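PDB 4WHI: beta-lactamase from Mycobacterium tuberculosis, which is probably a penicillin-binding hydrolase of the beta-lactamase type, here represented by its C-terminal all-beta domain, whose own role is unknown. Local coordinates for residues L18-V22 against T36-L42; P9-S15 against H57-D61; Y21-Y25 against F82-L87. All coordinates share one frame; numbering follows the deposited sequence.

Interaction 1 of 3, residues L18-V22 against T36-L42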
ATOM      1  N   LEU A  18      -3.149  -3.022  13.405  1.00 13.07           N
ATOM      2  CA  LEU A  18      -2.490  -2.151  12.427  1.00 12.26           C
ATOM      3  C   LEU A  18      -1.044  -1.797  12.794  1.00 12.03           C
ATOM      4  O   LEU A  18      -0.228  -1.567  11.909  1.00 12.76           O
ATOM      5  CB  LEU A  18      -3.333  -0.910  12.139  1.00 12.67           C
ATOM      6  CG  LEU A  18      -4.649  -1.183  11.398  1.00 13.42           C
ATOM      7  CD1 LEU A  18      -5.399   0.113  11.159  1.00 14.08           C
ATOM      8  CD2 LEU A  18      -4.430  -1.925  10.081  1.00 12.44           C
ATOM      9  N   ASN A  19      -0.714  -1.792  14.080  1.00 12.19           N
ATOM     10  CA  ASN A  19       0.671  -1.550  14.494  1.00 13.84           C
ATOM     11  C   ASN A  19       1.655  -2.506  13.822  1.00 13.97           C
ATOM     12  O   ASN A  19       2.807  -2.150  13.600  1.00 14.72           O
ATOM     13  CB  ASN A  19       0.817  -1.645  16.018  1.00 14.71           C
ATOM     14  CG  ASN A  19       0.889  -3.079  16.517  1.00 16.30           C
ATOM     15  OD1 ASN A  19      -0.129  -3.718  16.809  1.00 20.77           O
ATOM     16  ND2 ASN A  19       2.096  -3.586  16.636  1.00 13.19           N
ATOM     17  N   ASP A  20       1.204  -3.723  13.517  1.00 13.93           N
ATOM     18  CA  ASP A  20       2.090  -4.739  12.933  1.00 16.16           C
ATOM     19  C   ASP A  20       2.694  -4.326  11.598  1.00 15.40           C
ATOM     20  O   ASP A  20       3.785  -4.773  11.255  1.00 18.17           O
ATOM     21  CB  ASP A  20       1.360  -6.073  12.758  1.00 17.55           C
ATOM     22  CG  ASP A  20       1.274  -6.865  14.038  1.00 23.93           C
ATOM     23  OD1 ASP A  20       1.944  -6.506  15.037  1.00 26.91           O
ATOM     24  OD2 ASP A  20       0.532  -7.867  14.039  1.00 28.75           O
ATOM     25  N   TYR A  21       1.986  -3.475  10.857  1.00 13.67           N
ATOM     26  CA  TYR A  21       2.430  -3.056   9.522  1.00 13.25           C
ATOM     27  C   TYR A  21       3.347  -1.835   9.522  1.00 11.89           C
ATOM     28  O   TYR A  21       4.036  -1.560   8.526  1.00 12.27           O
ATOM     29  CB  TYR A  21       1.217  -2.780   8.647  1.00 13.33           C
ATOM     30  CG  TYR A  21       0.247  -3.942   8.561  1.00 14.12           C
ATOM     31  CD1 TYR A  21       0.552  -5.076   7.823  1.00 15.43           C
ATOM     32  CD2 TYR A  21      -0.982  -3.899   9.216  1.00 13.98           C
ATOM     33  CE1 TYR A  21      -0.340  -6.136   7.733  1.00 15.55           C
ATOM     34  CE2 TYR A  21      -1.878  -4.953   9.132  1.00 13.84           C
ATOM     35  CZ  TYR A  21      -1.555  -6.065   8.390  1.00 14.59           C
ATOM     36  OH  TYR A  21      -2.449  -7.108   8.307  1.00 15.94           O
ATOM     37  N   VAL A  22       3.356  -1.099  10.624  1.00 12.54           N
ATOM     38  CA  VAL A  22       4.083   0.168  10.712  1.00 12.98           C
ATOM     39  C   VAL A  22       5.601  -0.062  10.663  1.00 12.28           C
ATOM     40  O   VAL A  22       6.119  -1.021  11.238  1.00 13.80           O
ATOM     41  CB  VAL A  22       3.642   0.941  11.978  1.00 13.81           C
ATOM     42  CG1 VAL A  22       4.523   2.146  12.255  1.00 14.89           C
ATOM     43  CG2 VAL A  22       2.185   1.371  11.835  1.00 13.09           C
ATOM     44  N   THR A  36       3.124   4.519   8.277  1.00 10.29           N
ATOM     45  CA  THR A  36       2.814   5.162   9.544  1.00 10.33           C
ATOM     46  C   THR A  36       1.323   5.029   9.834  1.00 10.02           C
ATOM     47  O   THR A  36       0.521   4.734   8.944  1.00 10.14           O
ATOM     48  CB  THR A  36       3.203   6.662   9.551  1.00 10.29           C
ATOM     49  OG1 THR A  36       2.509   7.346   8.499  1.00 11.40           O
ATOM     50  CG2 THR A  36       4.720   6.858   9.405  1.00 11.67           C
ATOM     51  N   TYR A  37       0.959   5.266  11.087  1.00  9.89           N
ATOM     52  CA  TYR A  37      -0.416   5.130  11.539  1.00  9.92           C
ATOM     53  C   TYR A  37      -0.878   6.450  12.129  1.00 10.31           C
ATOM     54  O   TYR A  37      -0.151   7.078  12.912  1.00 11.41           O
ATOM     55  CB  TYR A  37      -0.508   4.029  12.599  1.00 10.21           C
ATOM     56  CG  TYR A  37      -1.850   3.915  13.294  1.00 10.53           C
ATOM     57  CD1 TYR A  37      -2.121   4.638  14.457  1.00 11.63           C
ATOM     58  CD2 TYR A  37      -2.834   3.069  12.809  1.00 11.29           C
ATOM     59  CE1 TYR A  37      -3.346   4.529  15.100  1.00 13.47           C
ATOM     60  CE2 TYR A  37      -4.058   2.950  13.447  1.00 13.43           C
ATOM     61  CZ  TYR A  37      -4.304   3.674  14.597  1.00 14.44           C
ATOM     62  OH  TYR A  37      -5.519   3.552  15.229  1.00 19.01           O
ATOM     63  N   HIS A  38      -2.076   6.877  11.753  1.00 10.43           N
ATOM     64  CA  HIS A  38      -2.663   8.071  12.343  1.00 12.43           C
ATOM     65  C   HIS A  38      -4.176   7.939  12.465  1.00 13.72           C
ATOM     66  O   HIS A  38      -4.858   7.734  11.471  1.00 13.70           O
ATOM     67  CB  HIS A  38      -2.307   9.309  11.517  1.00 13.49           C
ATOM     68  CG  HIS A  38      -2.743  10.589  12.150  1.00 15.28           C
ATOM     69  ND1 HIS A  38      -3.740  11.379  11.624  1.00 16.65           N
ATOM     70  CD2 HIS A  38      -2.348  11.193  13.292  1.00 17.57           C
ATOM     71  CE1 HIS A  38      -3.921  12.428  12.396  1.00 18.98           C
ATOM     72  NE2 HIS A  38      -3.092  12.337  13.418  1.00 18.72           N
ATOM     73  N   ASP A  39      -4.691   8.028  13.692  1.00 14.78           N
ATOM     74  CA  ASP A  39      -6.133   8.054  13.930  1.00 16.05           C
ATOM     75  C   ASP A  39      -6.899   6.977  13.148  1.00 14.85           C
ATOM     76  O   ASP A  39      -7.877   7.270  12.452  1.00 17.64           O
ATOM     77  CB  ASP A  39      -6.702   9.449  13.604  1.00 18.05           C
ATOM     78  CG  ASP A  39      -6.156  10.547  14.520  1.00 22.18           C
ATOM     79  OD1 ASP A  39      -5.550  10.226  15.562  1.00 25.70           O
ATOM     80  OD2 ASP A  39      -6.349  11.746  14.206  1.00 25.43           O
ATOM     81  N   GLY A  40      -6.442   5.737  13.259  1.00 14.04           N
ATOM     82  CA  GLY A  40      -7.095   4.605  12.616  1.00 15.04           C
ATOM     83  C   GLY A  40      -6.693   4.305  11.179  1.00 15.24           C
ATOM     84  O   GLY A  40      -7.180   3.341  10.598  1.00 17.09           O
ATOM     85  N   GLN A  41      -5.802   5.114  10.612  1.00 14.42           N
ATOM     86  CA  GLN A  41      -5.456   5.047   9.194  1.00 13.94           C
ATOM     87  C   GLN A  41      -3.991   4.664   9.026  1.00 13.04           C
ATOM     88  O   GLN A  41      -3.126   5.297   9.625  1.00 12.84           O
ATOM     89  CB  GLN A  41      -5.684   6.425   8.558  1.00 14.85           C
ATOM     90  CG  GLN A  41      -5.415   6.499   7.063  1.00 15.29           C
ATOM     91  CD  GLN A  41      -6.464   5.761   6.260  1.00 16.47           C
ATOM     92  OE1 GLN A  41      -7.641   6.099   6.326  1.00 17.59           O
ATOM     93  NE2 GLN A  41      -6.048   4.743   5.503  1.00 18.50           N
ATOM     94  N   LEU A  42      -3.720   3.636   8.222  1.00 11.77           N
ATOM     95  CA  LEU A  42      -2.366   3.380   7.744  1.00 12.14           C
ATOM     96  C   LEU A  42      -2.107   4.262   6.522  1.00 11.05           C
ATOM     97  O   LEU A  42      -2.986   4.437   5.667  1.00 10.90           O
ATOM     98  CB  LEU A  42      -2.148   1.914   7.357  1.00 14.03           C
ATOM     99  CG  LEU A  42      -1.931   0.858   8.433  1.00 15.99           C
ATOM    100  CD1 LEU A  42      -1.736  -0.497   7.765  1.00 18.64           C
ATOM    101  CD2 LEU A  42      -0.738   1.183   9.313  1.00 14.97           C
TER

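Interaction 2 of 3, residues P9-S15 against H57-D61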
ATOM      1  N   PRO A   9     -12.947  -7.225  -2.484  1.00 24.06           N
ATOM      2  CA  PRO A   9     -13.318  -8.538  -1.944  1.00 26.37           C
ATOM      3  C   PRO A   9     -14.464  -8.436  -0.932  1.00 32.69           C
ATOM      4  O   PRO A   9     -14.417  -7.603  -0.029  1.00 37.61           O
ATOM      5  CB  PRO A   9     -12.026  -9.018  -1.267  1.00 26.00           C
ATOM      6  CG  PRO A   9     -10.937  -8.269  -1.958  1.00 24.80           C
ATOM      7  CD  PRO A   9     -11.531  -6.918  -2.235  1.00 23.91           C
ATOM      8  N   ALA A  10     -15.483  -9.275  -1.100  1.00 35.46           N
ATOM      9  CA  ALA A  10     -16.697  -9.228  -0.268  1.00 40.29           C
ATOM     10  C   ALA A  10     -16.499  -9.827   1.121  1.00 39.90           C
ATOM     11  O   ALA A  10     -16.998  -9.300   2.121  1.00 47.04           O
ATOM     12  CB  ALA A  10     -17.826  -9.963  -0.969  1.00 44.17           C
ATOM     13  N   ASN A  11     -15.775 -10.937   1.152  1.00 36.40           N
ATOM     14  CA  ASN A  11     -15.568 -11.746   2.338  1.00 29.99           C
ATOM     15  C   ASN A  11     -14.082 -11.737   2.695  1.00 26.68           C
ATOM     16  O   ASN A  11     -13.468 -12.796   2.761  1.00 23.57           O
ATOM     17  CB  ASN A  11     -16.039 -13.183   2.025  1.00 32.61           C
ATOM     18  CG  ASN A  11     -15.823 -14.158   3.179  1.00 31.18           C
ATOM     19  OD1 ASN A  11     -16.109 -13.851   4.334  1.00 37.03           O
ATOM     20  ND2 ASN A  11     -15.320 -15.346   2.861  1.00 28.59           N
ATOM     21  N   PRO A  12     -13.486 -10.546   2.920  1.00 26.82           N
ATOM     22  CA  PRO A  12     -12.044 -10.612   3.110  1.00 25.69           C
ATOM     23  C   PRO A  12     -11.648 -11.123   4.489  1.00 25.33           C
ATOM     24  O   PRO A  12     -12.402 -10.969   5.453  1.00 30.61           O
ATOM     25  CB  PRO A  12     -11.618  -9.155   2.964  1.00 28.41           C
ATOM     26  CG  PRO A  12     -12.762  -8.396   3.526  1.00 29.00           C
ATOM     27  CD  PRO A  12     -13.994  -9.178   3.147  1.00 27.71           C
ATOM     28  N   ALA A  13     -10.474 -11.735   4.565  1.00 23.69           N
ATOM     29  CA  ALA A  13      -9.846 -12.041   5.839  1.00 22.93           C
ATOM     30  C   ALA A  13      -9.452 -10.719   6.504  1.00 20.95           C
ATOM     31  O   ALA A  13      -9.040  -9.792   5.818  1.00 20.97           O
ATOM     32  CB  ALA A  13      -8.628 -12.918   5.621  1.00 25.18           C
ATOM     33  N   PRO A  14      -9.594 -10.619   7.837  1.00 20.03           N
ATOM     34  CA  PRO A  14      -9.234  -9.380   8.530  1.00 19.78           C
ATOM     35  C   PRO A  14      -7.735  -9.111   8.503  1.00 18.48           C
ATOM     36  O   PRO A  14      -6.937 -10.034   8.332  1.00 17.62           O
ATOM     37  CB  PRO A  14      -9.692  -9.626   9.974  1.00 21.05           C
ATOM     38  CG  PRO A  14      -9.799 -11.104  10.105  1.00 22.40           C
ATOM     39  CD  PRO A  14     -10.179 -11.614   8.751  1.00 19.97           C
ATOM     40  N   SER A  15      -7.367  -7.850   8.669  1.00 17.18           N
ATOM     41  CA  SER A  15      -5.973  -7.483   8.851  1.00 16.90           C
ATOM     42  C   SER A  15      -5.503  -7.870  10.254  1.00 15.48           C
ATOM     43  O   SER A  15      -6.313  -8.110  11.158  1.00 17.51           O
ATOM     44  CB  SER A  15      -5.783  -5.980   8.635  1.00 17.02           C
ATOM     45  OG  SER A  15      -6.375  -5.221   9.676  1.00 20.56           O
ATOM     46  N   HIS A  57      -7.729  -1.262   3.483  1.00 13.46           N
ATOM     47  CA  HIS A  57      -7.688  -2.709   3.560  1.00 13.21           C
ATOM     48  C   HIS A  57      -8.374  -3.369   2.362  1.00 14.00           C
ATOM     49  O   HIS A  57      -9.441  -2.933   1.932  1.00 16.74           O
ATOM     50  CB  HIS A  57      -8.291  -3.209   4.863  1.00 14.32           C
ATOM     51  CG  HIS A  57      -8.050  -4.661   5.088  1.00 15.74           C
ATOM     52  ND1 HIS A  57      -9.069  -5.580   5.169  1.00 16.98           N
ATOM     53  CD2 HIS A  57      -6.896  -5.363   5.186  1.00 16.55           C
ATOM     54  CE1 HIS A  57      -8.555  -6.784   5.337  1.00 17.64           C
ATOM     55  NE2 HIS A  57      -7.238  -6.680   5.352  1.00 17.96           N
ATOM     56  N   TRP A  58      -7.733  -4.407   1.829  1.00 14.60           N
ATOM     57  CA  TRP A  58      -8.244  -5.184   0.703  1.00 15.08           C
ATOM     58  C   TRP A  58      -8.637  -6.594   1.167  1.00 14.42           C
ATOM     59  O   TRP A  58      -9.810  -6.956   1.131  1.00 16.46           O
ATOM     60  CB  TRP A  58      -7.197  -5.230  -0.412  1.00 15.84           C
ATOM     61  CG  TRP A  58      -7.556  -6.044  -1.624  1.00 17.10           C
ATOM     62  CD1 TRP A  58      -7.168  -7.324  -1.895  1.00 18.87           C
ATOM     63  CD2 TRP A  58      -8.336  -5.615  -2.752  1.00 18.47           C
ATOM     64  NE1 TRP A  58      -7.675  -7.728  -3.109  1.00 22.85           N
ATOM     65  CE2 TRP A  58      -8.387  -6.698  -3.661  1.00 21.23           C
ATOM     66  CE3 TRP A  58      -8.993  -4.426  -3.080  1.00 21.00           C
ATOM     67  CZ2 TRP A  58      -9.075  -6.627  -4.875  1.00 23.45           C
ATOM     68  CZ3 TRP A  58      -9.679  -4.355  -4.293  1.00 23.55           C
ATOM     69  CH2 TRP A  58      -9.712  -5.452  -5.173  1.00 24.55           C
ATOM     70  N   ASP A  59      -7.663  -7.378   1.613  1.00 14.39           N
ATOM     71  CA  ASP A  59      -7.915  -8.759   2.043  1.00 14.80           C
ATOM     72  C   ASP A  59      -6.679  -9.255   2.773  1.00 14.64           C
ATOM     73  O   ASP A  59      -5.575  -9.190   2.233  1.00 14.70           O
ATOM     74  CB  ASP A  59      -8.189  -9.642   0.816  1.00 16.53           C
ATOM     75  CG  ASP A  59      -8.926 -10.932   1.151  1.00 19.93           C
ATOM     76  OD1 ASP A  59      -8.917 -11.380   2.318  1.00 20.06           O
ATOM     77  OD2 ASP A  59      -9.521 -11.505   0.213  1.00 24.08           O
ATOM     78  N   GLY A  60      -6.858  -9.740   3.999  1.00 15.68           N
ATOM     79  CA  GLY A  60      -5.761 -10.316   4.758  1.00 15.94           C
ATOM     80  C   GLY A  60      -4.719  -9.254   5.037  1.00 15.12           C
ATOM     81  O   GLY A  60      -5.037  -8.221   5.608  1.00 15.17           O
ATOM     82  N   ASP A  61      -3.487  -9.502   4.609  1.00 14.68           N
ATOM     83  CA  ASP A  61      -2.391  -8.549   4.802  1.00 14.79           C
ATOM     84  C   ASP A  61      -2.160  -7.667   3.566  1.00 13.52           C
ATOM     85  O   ASP A  61      -1.120  -7.023   3.446  1.00 12.92           O
ATOM     86  CB  ASP A  61      -1.103  -9.291   5.157  1.00 16.87           C
ATOM     87  CG  ASP A  61      -1.203 -10.036   6.468  1.00 19.30           C
ATOM     88  OD1 ASP A  61      -1.755  -9.489   7.450  1.00 19.50           O
ATOM     89  OD2 ASP A  61      -0.728 -11.183   6.513  1.00 23.99           O
TER
HETATM   90  O   HOH W   1     -12.055  -5.484   1.175  1.00 24.91           O
HETATM   91  O   HOH W   2      -4.180 -10.840   8.142  1.00 22.04           O

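Interaction 3 of 3, residues Y21-Y25 against F82-L87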
ATOM      1  N   TYR A  21       1.986  -3.475  10.857  1.00 13.67           N
ATOM      2  CA  TYR A  21       2.430  -3.056   9.522  1.00 13.25           C
ATOM      3  C   TYR A  21       3.347  -1.835   9.522  1.00 11.89           C
ATOM      4  O   TYR A  21       4.036  -1.560   8.526  1.00 12.27           O
ATOM      5  CB  TYR A  21       1.217  -2.780   8.647  1.00 13.33           C
ATOM      6  CG  TYR A  21       0.247  -3.942   8.561  1.00 14.12           C
ATOM      7  CD1 TYR A  21       0.552  -5.076   7.823  1.00 15.43           C
ATOM      8  CD2 TYR A  21      -0.982  -3.899   9.216  1.00 13.98           C
ATOM      9  CE1 TYR A  21      -0.340  -6.136   7.733  1.00 15.55           C
ATOM     10  CE2 TYR A  21      -1.878  -4.953   9.132  1.00 13.84           C
ATOM     11  CZ  TYR A  21      -1.555  -6.065   8.390  1.00 14.59           C
ATOM     12  OH  TYR A  21      -2.449  -7.108   8.307  1.00 15.94           O
ATOM     13  N   VAL A  22       3.356  -1.099  10.624  1.00 12.54           N
ATOM     14  CA  VAL A  22       4.083   0.168  10.712  1.00 12.98           C
ATOM     15  C   VAL A  22       5.601  -0.062  10.663  1.00 12.28           C
ATOM     16  O   VAL A  22       6.119  -1.021  11.238  1.00 13.80           O
ATOM     17  CB  VAL A  22       3.642   0.941  11.978  1.00 13.81           C
ATOM     18  CG1 VAL A  22       4.523   2.146  12.255  1.00 14.89           C
ATOM     19  CG2 VAL A  22       2.185   1.371  11.835  1.00 13.09           C
ATOM     20  N   GLY A  23       6.300   0.803   9.938  1.00 11.33           N
ATOM     21  CA  GLY A  23       7.752   0.747   9.854  1.00 12.87           C
ATOM     22  C   GLY A  23       8.315   1.348   8.588  1.00 13.31           C
ATOM     23  O   GLY A  23       7.576   1.823   7.717  1.00 12.56           O
ATOM     24  N   VAL A  24       9.640   1.320   8.496  1.00 14.28           N
ATOM     25  CA  VAL A  24      10.364   1.832   7.347  1.00 13.13           C
ATOM     26  C   VAL A  24      10.934   0.633   6.609  1.00 13.72           C
ATOM     27  O   VAL A  24      11.800  -0.078   7.125  1.00 16.12           O
ATOM     28  CB  VAL A  24      11.487   2.796   7.762  1.00 14.43           C
ATOM     29  CG1 VAL A  24      12.251   3.286   6.541  1.00 15.61           C
ATOM     30  CG2 VAL A  24      10.901   3.974   8.523  1.00 15.42           C
ATOM     31  N   TYR A  25      10.431   0.420   5.400  1.00 13.17           N
ATOM     32  CA  TYR A  25      10.803  -0.723   4.588  1.00 13.26           C
ATOM     33  C   TYR A  25      11.814  -0.271   3.533  1.00 14.11           C
ATOM     34  O   TYR A  25      11.484   0.505   2.623  1.00 13.78           O
ATOM     35  CB  TYR A  25       9.559  -1.323   3.938  1.00 12.93           C
ATOM     36  CG  TYR A  25       8.517  -1.859   4.912  1.00 12.33           C
ATOM     37  CD1 TYR A  25       7.681  -1.002   5.632  1.00 13.22           C
ATOM     38  CD2 TYR A  25       8.361  -3.223   5.098  1.00 12.69           C
ATOM     39  CE1 TYR A  25       6.726  -1.503   6.514  1.00 13.64           C
ATOM     40  CE2 TYR A  25       7.407  -3.730   5.959  1.00 13.66           C
ATOM     41  CZ  TYR A  25       6.594  -2.872   6.672  1.00 12.62           C
ATOM     42  OH  TYR A  25       5.652  -3.400   7.536  1.00 12.70           O
ATOM     43  N   PHE A  82       1.748  -6.935   2.505  1.00 14.66           N
ATOM     44  CA  PHE A  82       2.686  -7.118   3.602  1.00 14.90           C
ATOM     45  C   PHE A  82       2.869  -8.609   3.891  1.00 16.45           C
ATOM     46  O   PHE A  82       1.900  -9.365   3.938  1.00 18.57           O
ATOM     47  CB  PHE A  82       2.185  -6.422   4.866  1.00 14.22           C
ATOM     48  CG  PHE A  82       2.124  -4.923   4.772  1.00 12.44           C
ATOM     49  CD1 PHE A  82       0.981  -4.292   4.296  1.00 12.16           C
ATOM     50  CD2 PHE A  82       3.184  -4.137   5.221  1.00 11.72           C
ATOM     51  CE1 PHE A  82       0.899  -2.916   4.242  1.00 11.77           C
ATOM     52  CE2 PHE A  82       3.107  -2.756   5.160  1.00 11.95           C
ATOM     53  CZ  PHE A  82       1.963  -2.148   4.670  1.00 11.81           C
ATOM     54  N   ALA A  83       4.113  -9.021   4.106  1.00 17.25           N
ATOM     55  CA  ALA A  83       4.410 -10.388   4.525  1.00 19.47           C
ATOM     56  C   ALA A  83       5.660 -10.385   5.383  1.00 21.37           C
ATOM     57  O   ALA A  83       6.771 -10.231   4.872  1.00 22.31           O
ATOM     58  CB  ALA A  83       4.590 -11.288   3.313  1.00 21.56           C
ATOM     59  N   GLY A  84       5.467 -10.533   6.694  1.00 24.31           N
ATOM     60  CA  GLY A  84       6.561 -10.486   7.651  1.00 25.01           C
ATOM     61  C   GLY A  84       7.227  -9.129   7.667  1.00 23.22           C
ATOM     62  O   GLY A  84       6.583  -8.121   7.949  1.00 27.74           O
ATOM     63  N   ASP A  85       8.519  -9.096   7.357  1.00 21.29           N
ATOM     64  CA  ASP A  85       9.248  -7.837   7.300  1.00 22.06           C
ATOM     65  C   ASP A  85       9.335  -7.268   5.876  1.00 19.36           C
ATOM     66  O   ASP A  85      10.110  -6.353   5.630  1.00 19.35           O
ATOM     67  CB  ASP A  85      10.639  -7.998   7.926  1.00 26.39           C
ATOM     68  CG  ASP A  85      10.606  -7.968   9.459  1.00 32.32           C
ATOM     69  OD1 ASP A  85       9.558  -7.617  10.054  1.00 35.08           O
ATOM     70  OD2 ASP A  85      11.642  -8.288  10.072  1.00 43.67           O
ATOM     71  N   THR A  86       8.524  -7.786   4.954  1.00 16.49           N
ATOM     72  CA  THR A  86       8.529  -7.301   3.575  1.00 17.50           C
ATOM     73  C   THR A  86       7.211  -6.632   3.206  1.00 16.82           C
ATOM     74  O   THR A  86       6.129  -7.013   3.688  1.00 16.70           O
ATOM     75  CB  THR A  86       8.820  -8.416   2.544  1.00 20.23           C
ATOM     76  OG1 THR A  86       7.672  -9.263   2.386  1.00 21.40           O
ATOM     77  CG2 THR A  86      10.032  -9.244   2.955  1.00 21.89           C
ATOM     78  N   LEU A  87       7.331  -5.627   2.347  1.00 14.69           N
ATOM     79  CA  LEU A  87       6.204  -4.975   1.718  1.00 13.94           C
ATOM     80  C   LEU A  87       6.445  -5.033   0.214  1.00 13.89           C
ATOM     81  O   LEU A  87       7.479  -4.578  -0.256  1.00 14.97           O
ATOM     82  CB  LEU A  87       6.127  -3.527   2.183  1.00 13.73           C
ATOM     83  CG  LEU A  87       5.172  -2.593   1.441  1.00 13.28           C
ATOM     84  CD1 LEU A  87       3.742  -3.113   1.497  1.00 14.13           C
ATOM     85  CD2 LEU A  87       5.268  -1.205   2.039  1.00 14.41           C
TER
HETATM   86  O   HOH W   3       4.581  -6.149   7.757  1.00 29.17           O

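Interaction 1 of 3, residues L18-V22 against T36-L42
A beta hairpin, strands 33-38 and 41-46 joined at H38-Q41, is met near its turn by the turn that precedes strand 23-25: L18, Y21 and V22 pack on L42 and Y37. No hydrogen bond crosses between the segments, so the contact rests on apolar packing. L42 is its centre. With CG anti to the carbonyl carbon (chi1 -78°), its two methyls diverge. CD1 of L42 lies 3.8 Å from CD2 of L18 and also meets the ring of Y21, approaching CD2 of that ring obliquely at 3.8 Å; CD2 of L42 goes to V22, 3.9 Å from its CG2, and also rests near the backbone O of L18.

The hairpin closes through a type I' turn, in which N and O of H38 pair with O and N of Q41. G40 takes a positive phi there (87°), a backbone that favours glycine. O of G40 lies 3.7 Å from L18 CD1. L18 CD1 also meets the edge of the Y37 ring, near its plane, 3.9 Å from CE2, and the two side chains cross at roughly a right angle. Y37 is further touched at its root, where V22 CG2 sits 3.9 Å from CB.

F63 of strand 62-66 touches both L18 and L42, and the phenol oxygen of Y21 is hydrogen-bonded to D61.

Interaction 2 of 3, residues P9-S15 against H57-D61
A proline set with its CG-CD edge down on the face of an indole stands out: CD of P9 lies 3.4 Å from the centroid of the six-membered ring of W58, only 8° off the ring normal, a CH-pi contact. CG of P9 sits over the same face, 3.4 Å from CE2 of W58. Although the CB of W58 points away, CG anti to the backbone N (chi1 178°) brings the indole back to P9; K79 adds a cation-pi contact.

The extended proline-rich chain runs beside the end of strand 51-59, where W58 and D59 form a classic beta bulge. Two hydrogen bonds join the segments through A13. Its N donates to OD1 of D59 at 2.8 Å, reaching the syn side of the carboxylate but 35° out of its plane. Its O accepts from N of G60 at 2.8 Å, with the donor above the carbonyl plane. A13 O also lies at the edge of the H57 imidazole, 3.1 Å from CE1.

Within 57-61, NE2 of H57 donates to O of G60 at 2.7 Å, with the acceptor in the ring plane, which helps hold the imidazole in place. One water donates to both P14 O and D61 OD1. Polar bonds thus hold A13 at N and O alike, while the prolines, lacking N-H, can offer only carbonyl oxygens to polar partners and otherwise pack.

Interaction 3 of 3, residues Y21-Y25 against F82-L87
Aromatic contacts come first: Y21, Y25 and F82 form a cluster between the segment leading through strand 23-25 and the hairpin of strands 77-83 and 86-89. F82 lies between two partners. One face receives Y21, whose CD1 is 3.4 Å from F82 CG, and the two planes meet obliquely at 55°. On the opposite face of F82 lies CD1 of L87, from its own hairpin. The edge of F82 is turned toward the face of Y25 in an offset edge-to-face pair, with centroids 5.7 Å apart and planes at 65°.

Aliphatic groups add CH-pi contacts. CB of L87 stands over a face of the Y25 ring, 4.0 Å from its centroid, and CB of Y21 lies over the F82 face. Setting CG of Y25 anti to the carbonyl carbon (chi1 -62°) lays the ring across the hairpin, where its CD2 also approaches O of D85 at 3.6 Å.

The Y25 hydroxyl carries one group of polar bonds. It donates to O of Y21 at 2.6 Å, meeting that carbonyl from above its plane, and accepts from a water at 3.0 Å that bridges to the hairpin by donating to G84 O. The type II' turn A83-T86 is braced by T86, whose N and OG1 both donate to A83 O, OG1 in the carbonyl plane. R102, at the C terminus, forms a salt bridge with D85.

With one bond given and one received, both near the ring plane, the Y25 hydroxyl holds the end of its ring in place, while packing against F82 and L87 probably sets the ring's orientation.

Starting from the N terminus, the proline-rich segment 9-15 makes interaction 2 with 57-61, closing a long loop around the first strands of the sheet. Interaction 1 is nested inside that loop: 18-22 is met by the later hairpin of strands 33-38 and 41-46. Interaction 3 begins from the same stretch, sharing Y21 and V22, but reaches forward to 82-87, so it crosses interaction 2. Y21 joins all three, its OH lying 2.6 Å from OD1 of D61. A direct link between interactions 2 and 3 is the bond from N of F82 to O of D61, 3.0 Å. Together they bind the N-terminal segment to early, middle and late strands of one antiparallel sheet.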